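Local coordinates for cytochrome P450 reductase (Amycolatopsis methanolica 239, PDB 5OGX), which passes electrons from NADH through FAD and a [2Fe-2S] cluster to the partner cytochrome P450 GcoA, which O-demethylates lignin-derived aromatics such as guaiacol, at residues V7-R12 / T85-T90; G30-N35 / A93-H98. One frame throughout, in Å; residues are numbered along the deposited sequence.

Contact 1 of 2, residues V7-R12 / T85-T90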
loop_
_atom_site.group_PDB
_atom_site.type_symbol
_atom_site.label_atom_id
_atom_site.label_comp_id
_atom_site.label_asym_id
_atom_site.label_seq_id
_atom_site.Cartn_x
_atom_site.Cartn_y
_atom_site.Cartn_z
ATOM N N VAL A 7 -16.501 0.510 21.064
ATOM C CA VAL A 7 -15.052 0.347 21.064
ATOM C C VAL A 7 -14.405 1.717 20.923
ATOM O O VAL A 7 -14.865 2.563 20.150
ATOM C CB VAL A 7 -14.591 -0.622 19.954
ATOM C CG1 VAL A 7 -15.268 -1.993 20.164
ATOM C CG2 VAL A 7 -14.922 -0.080 18.577
ATOM N N SER A 8 -13.340 1.949 21.685
ATOM C CA SER A 8 -12.772 3.282 21.755
ATOM C C SER A 8 -11.256 3.209 21.654
ATOM O O SER A 8 -10.629 2.264 22.136
ATOM C CB SER A 8 -13.157 3.993 23.052
ATOM O OG SER A 8 -12.608 3.322 24.165
ATOM N N VAL A 9 -10.684 4.236 21.037
ATOM C CA VAL A 9 -9.238 4.447 21.009
ATOM C C VAL A 9 -8.987 5.948 21.007
ATOM O O VAL A 9 -9.674 6.696 20.312
ATOM C CB VAL A 9 -8.566 3.778 19.789
ATOM C CG1 VAL A 9 -9.048 4.386 18.459
ATOM C CG2 VAL A 9 -7.049 3.909 19.892
ATOM N N GLY A 10 -8.007 6.389 21.796
ATOM C CA GLY A 10 -7.638 7.798 21.800
ATOM C C GLY A 10 -8.762 8.758 22.129
ATOM O O GLY A 10 -8.792 9.872 21.593
ATOM N N GLY A 11 -9.691 8.359 22.988
ATOM C CA GLY A 11 -10.816 9.202 23.327
ATOM C C GLY A 11 -11.952 9.203 22.328
ATOM O O GLY A 11 -12.951 9.902 22.555
ATOM N N ARG A 12 -11.850 8.434 21.251
ATOM C CA ARG A 12 -12.854 8.389 20.194
ATOM C C ARG A 12 -13.590 7.057 20.242
ATOM O O ARG A 12 -12.958 5.996 20.252
ATOM C CB ARG A 12 -12.200 8.581 18.821
ATOM C CG ARG A 12 -11.753 10.013 18.519
ATOM C CD ARG A 12 -12.772 10.740 17.633
ATOM N NE ARG A 12 -12.326 10.843 16.242
ATOM C CZ ARG A 12 -13.141 10.892 15.190
ATOM N NH1 ARG A 12 -14.456 10.843 15.358
ATOM N NH2 ARG A 12 -12.640 10.987 13.964
ATOM N N THR A 85 -15.094 -2.406 24.556
ATOM C CA THR A 85 -13.656 -2.630 24.591
ATOM C C THR A 85 -12.921 -1.325 24.347
ATOM O O THR A 85 -13.226 -0.599 23.398
ATOM C CB THR A 85 -13.255 -3.685 23.552
ATOM O OG1 THR A 85 -13.780 -4.960 23.949
ATOM C CG2 THR A 85 -11.740 -3.787 23.400
ATOM N N GLU A 86 -11.961 -1.034 25.217
ATOM C CA GLU A 86 -11.108 0.141 25.117
ATOM C C GLU A 86 -9.708 -0.313 24.739
ATOM O O GLU A 86 -9.169 -1.229 25.363
ATOM C CB GLU A 86 -11.076 0.896 26.453
ATOM C CG GLU A 86 -10.136 2.085 26.448
ATOM C CD GLU A 86 -10.027 2.774 27.800
ATOM O OE1 GLU A 86 -9.339 3.819 27.866
ATOM O OE2 GLU A 86 -10.618 2.284 28.786
ATOM N N VAL A 87 -9.108 0.324 23.726
ATOM C CA VAL A 87 -7.816 -0.135 23.240
ATOM C C VAL A 87 -6.821 1.017 23.182
ATOM O O VAL A 87 -7.183 2.192 23.188
ATOM C CB VAL A 87 -7.921 -0.805 21.853
ATOM C CG1 VAL A 87 -8.906 -1.973 21.905
ATOM C CG2 VAL A 87 -8.320 0.207 20.797
ATOM N N ARG A 88 -5.546 0.653 23.147
ATOM C CA ARG A 88 -4.465 1.612 22.975
ATOM C C ARG A 88 -3.690 1.220 21.738
ATOM O O ARG A 88 -3.231 0.079 21.618
ATOM C CB ARG A 88 -3.530 1.658 24.180
ATOM C CG ARG A 88 -2.363 2.644 23.944
ATOM C CD ARG A 88 -1.403 2.674 25.110
ATOM N NE ARG A 88 -0.765 1.385 25.365
ATOM C CZ ARG A 88 0.197 0.853 24.620
ATOM N NH1 ARG A 88 0.665 1.494 23.556
ATOM N NH2 ARG A 88 0.713 -0.321 24.964
ATOM N N SER A 89 -3.558 2.171 20.821
ATOM C CA SER A 89 -2.769 1.982 19.617
ATOM C C SER A 89 -1.553 2.890 19.739
ATOM O O SER A 89 -0.993 3.026 20.829
ATOM C CB SER A 89 -3.619 2.286 18.371
ATOM O OG SER A 89 -2.880 2.182 17.163
ATOM N N THR A 90 -1.133 3.522 18.650
ATOM C CA THR A 90 -0.038 4.474 18.749
ATOM C C THR A 90 -0.550 5.826 19.234
ATOM O O THR A 90 -1.753 6.079 19.298
ATOM C CB THR A 90 0.628 4.660 17.391
ATOM O OG1 THR A 90 -0.372 5.128 16.491
ATOM C CG2 THR A 90 1.187 3.355 16.859
HETATM O O HOH W 1 -15.404 1.507 24.851
#
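Val-9 lies against Val-87 with its branch carbon, CB meeting CG2 of Val-87 at 3.7 Å, while its own CG2 runs on past the end of the strand pairing to CB of Ser-89, 4.1 Å away. That reach follows from the side-chain rotation: with CG2 anti to the backbone N it extends beside the carbonyl carbon, in the direction the chain is heading. CG2 of Val-87 also rests on the backbone, 3.4 Å from O of Ser-8. Strands 5-9 and 85-88 are parallel neighbours in the mixed sheet of the plant-type ferredoxin domain, a beta-grasp fold. Ser-8 pairs through both backbone polar atoms, N to O of Thr-85 (3.1 Å) and O to N of Val-87 (2.9 Å). Val-7, Val-9 and Val-87 send their side chains to the face packed by helix 22-28, where Leu-22 and Phe-26 receive them. The other face carries Ser-8, whose OG sits beside the extended Glu-86 chain, 3.6 Å from its CG, and a water joins that OG weakly to O of Thr-85. Past Val-9 a type I' turn through Gly-10 and Gly-11 sends the chain back as strand 12-16.

Contact 2 of 2, residues G30-N35 / A93-H98. With NA (sodium ion), chain D.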
loop_
_atom_site.group_PDB
_atom_site.type_symbol
_atom_site.label_atom_id
_atom_site.label_comp_id
_atom_site.label_asym_id
_atom_site.label_seq_id
_atom_site.Cartn_x
_atom_site.Cartn_y
_atom_site.Cartn_z
ATOM N N GLY A 30 -14.113 6.907 10.233
ATOM C CA GLY A 30 -13.151 7.974 10.029
ATOM C C GLY A 30 -12.161 8.148 11.158
ATOM O O GLY A 30 -11.586 9.230 11.298
ATOM N N VAL A 31 -11.968 7.115 11.982
ATOM C CA VAL A 31 -11.084 7.158 13.146
ATOM C C VAL A 31 -9.848 6.353 12.781
ATOM O O VAL A 31 -9.944 5.142 12.550
ATOM C CB VAL A 31 -11.756 6.575 14.397
ATOM C CG1 VAL A 31 -10.744 6.482 15.540
ATOM C CG2 VAL A 31 -12.983 7.393 14.786
ATOM N N TRP A 32 -8.695 7.014 12.720
ATOM C CA TRP A 32 -7.501 6.365 12.193
ATOM C C TRP A 32 -6.808 5.505 13.239
ATOM O O TRP A 32 -6.720 5.861 14.419
ATOM C CB TRP A 32 -6.499 7.392 11.675
ATOM C CG TRP A 32 -5.272 6.709 11.127
ATOM C CD1 TRP A 32 -5.160 6.044 9.934
ATOM C CD2 TRP A 32 -4.007 6.599 11.774
ATOM N NE1 TRP A 32 -3.879 5.534 9.793
ATOM C CE2 TRP A 32 -3.152 5.875 10.911
ATOM C CE3 TRP A 32 -3.503 7.064 13.005
ATOM C CZ2 TRP A 32 -1.827 5.576 11.244
ATOM C CZ3 TRP A 32 -2.183 6.783 13.328
ATOM C CH2 TRP A 32 -1.356 6.051 12.447
ATOM N N MET A 33 -6.283 4.381 12.786
ATOM C CA MET A 33 -5.224 3.699 13.508
ATOM C C MET A 33 -4.368 2.976 12.486
ATOM O O MET A 33 -4.821 2.728 11.362
ATOM C CB MET A 33 -5.787 2.722 14.540
ATOM C CG MET A 33 -6.721 1.711 13.916
ATOM S SD MET A 33 -7.055 0.370 15.083
ATOM C CE MET A 33 -7.320 1.285 16.618
ATOM N N PRO A 34 -3.122 2.653 12.827
ATOM C CA PRO A 34 -2.203 2.111 11.816
ATOM C C PRO A 34 -2.702 0.810 11.219
ATOM O O PRO A 34 -3.290 -0.032 11.899
ATOM C CB PRO A 34 -0.894 1.890 12.586
ATOM C CG PRO A 34 -1.023 2.644 13.856
ATOM C CD PRO A 34 -2.466 2.908 14.121
ATOM N N ASN A 35 -2.482 0.661 9.929
ATOM C CA ASN A 35 -2.909 -0.487 9.202
ATOM C C ASN A 35 -2.151 -0.591 7.882
ATOM O O ASN A 35 -1.934 0.381 7.275
ATOM C CB ASN A 35 -4.405 -0.446 8.969
ATOM C CG ASN A 35 -4.832 0.635 8.038
ATOM O OD1 ASN A 35 -5.054 0.403 6.901
ATOM N ND2 ASN A 35 -4.993 1.790 8.555
ATOM N N ALA A 93 -3.094 7.529 17.039
ATOM C CA ALA A 93 -4.352 6.869 16.729
ATOM C C ALA A 93 -5.516 7.675 17.290
ATOM O O ALA A 93 -5.414 8.292 18.353
ATOM C CB ALA A 93 -4.365 5.450 17.302
ATOM N N GLY A 94 -6.626 7.672 16.561
ATOM C CA GLY A 94 -7.778 8.475 16.897
ATOM C C GLY A 94 -7.964 9.725 16.053
ATOM O O GLY A 94 -9.070 10.287 16.047
ATOM N N ARG A 95 -6.918 10.194 15.378
ATOM C CA ARG A 95 -7.046 11.333 14.478
ATOM C C ARG A 95 -8.010 11.009 13.338
ATOM O O ARG A 95 -8.307 9.848 13.054
ATOM C CB ARG A 95 -5.689 11.722 13.897
ATOM C CG ARG A 95 -5.084 10.691 12.940
ATOM C CD ARG A 95 -3.971 11.314 12.093
ATOM N NE ARG A 95 -3.193 10.342 11.319
ATOM C CZ ARG A 95 -3.576 9.815 10.156
ATOM N NH1 ARG A 95 -4.749 10.139 9.631
ATOM N NH2 ARG A 95 -2.784 8.952 9.510
ATOM N N VAL A 96 -8.482 12.062 12.665
ATOM C CA VAL A 96 -9.366 11.899 11.511
ATOM C C VAL A 96 -8.629 11.230 10.357
ATOM O O VAL A 96 -7.454 11.522 10.085
ATOM C CB VAL A 96 -9.907 13.274 11.083
ATOM C CG1 VAL A 96 -10.843 13.133 9.890
ATOM C CG2 VAL A 96 -10.607 13.933 12.257
ATOM N N THR A 97 -9.328 10.342 9.650
ATOM C CA THR A 97 -8.836 9.834 8.379
ATOM C C THR A 97 -9.994 9.760 7.398
ATOM O O THR A 97 -11.161 9.925 7.764
ATOM C CB THR A 97 -8.155 8.465 8.523
ATOM O OG1 THR A 97 -7.490 8.130 7.295
ATOM C CG2 THR A 97 -9.163 7.366 8.874
ATOM N N HIS A 98 -9.650 9.552 6.131
ATOM C CA HIS A 98 -10.661 9.295 5.117
ATOM C C HIS A 98 -11.449 8.048 5.494
ATOM O O HIS A 98 -10.847 7.011 5.789
ATOM C CB HIS A 98 -10.007 9.101 3.751
ATOM C CG HIS A 98 -9.093 10.217 3.366
ATOM N ND1 HIS A 98 -9.540 11.508 3.191
ATOM C CD2 HIS A 98 -7.760 10.242 3.129
ATOM C CE1 HIS A 98 -8.521 12.283 2.859
ATOM N NE2 HIS A 98 -7.428 11.538 2.818
HETATM NA NA NA D . -4.388 -0.401 14.633
#
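Trp-32 takes the guanidinium of Arg-95 flat on one face of its indole, the planes only 10° apart and CZ of Arg-95 3.8 Å from the centroid of the five-membered ring, a cation-pi stack. NH2 of Arg-95 lies over the middle of the ring system, 3.4 Å from CE2 of Trp-32. Arg-95 gets there by setting CG between its backbone N and carbonyl carbon (chi1 68°) and running extended to NE; a bond from NH1 to O of Val-96, in the guanidinium plane, limits the group's rotation. N of Pro-34 lies near the rim of the opposite indole face, and NE1 of Trp-32 bonds Asp-196. Without the indole, were an alanine here, the Arg-95 guanidinium would probably lose its stacking surface and Asp-196 its NE1 partner. Two loops are laced together here, one leaving helix 22-28 of the ferredoxin domain through a Schellman motif at Gly-30, the other leading to strand 101-114. Backbone bonds run from Thr-97 N to Gly-30 O, Trp-32 N to Arg-95 O and Gly-94 N to Trp-32 O. With CG set as in Arg-95 (chi1 56°), Met-33 lays SD on the sodium ion at 2.8 Å, beside O of Pro-34.

Overall arrangement
The centres of contacts 1 and 2 lie 11 Å apart; their segments alternate along the chain, and strand 85-88 runs on into the loop that pairs with residues 30-35. They touch at several points, among them OG of Ser-89, 3.2 Å from CD of Pro-34, and the Arg-12 side chain, which packs on Val-31 and gives a weak hydrogen bond from NE to O of Gly-94. Val-9 of contact 1 also meets Met-33 and Ala-93 of contact 2. The Ser-89 side chain is about 4 Å from the sodium ion that Met-33 and Pro-34 bind, and about 10 Å from the [2Fe-2S] cluster. Contact 2 is the nearer: Asn-35 lines the cluster pocket, and the Pro-34 side chain is about 13 Å from FAD.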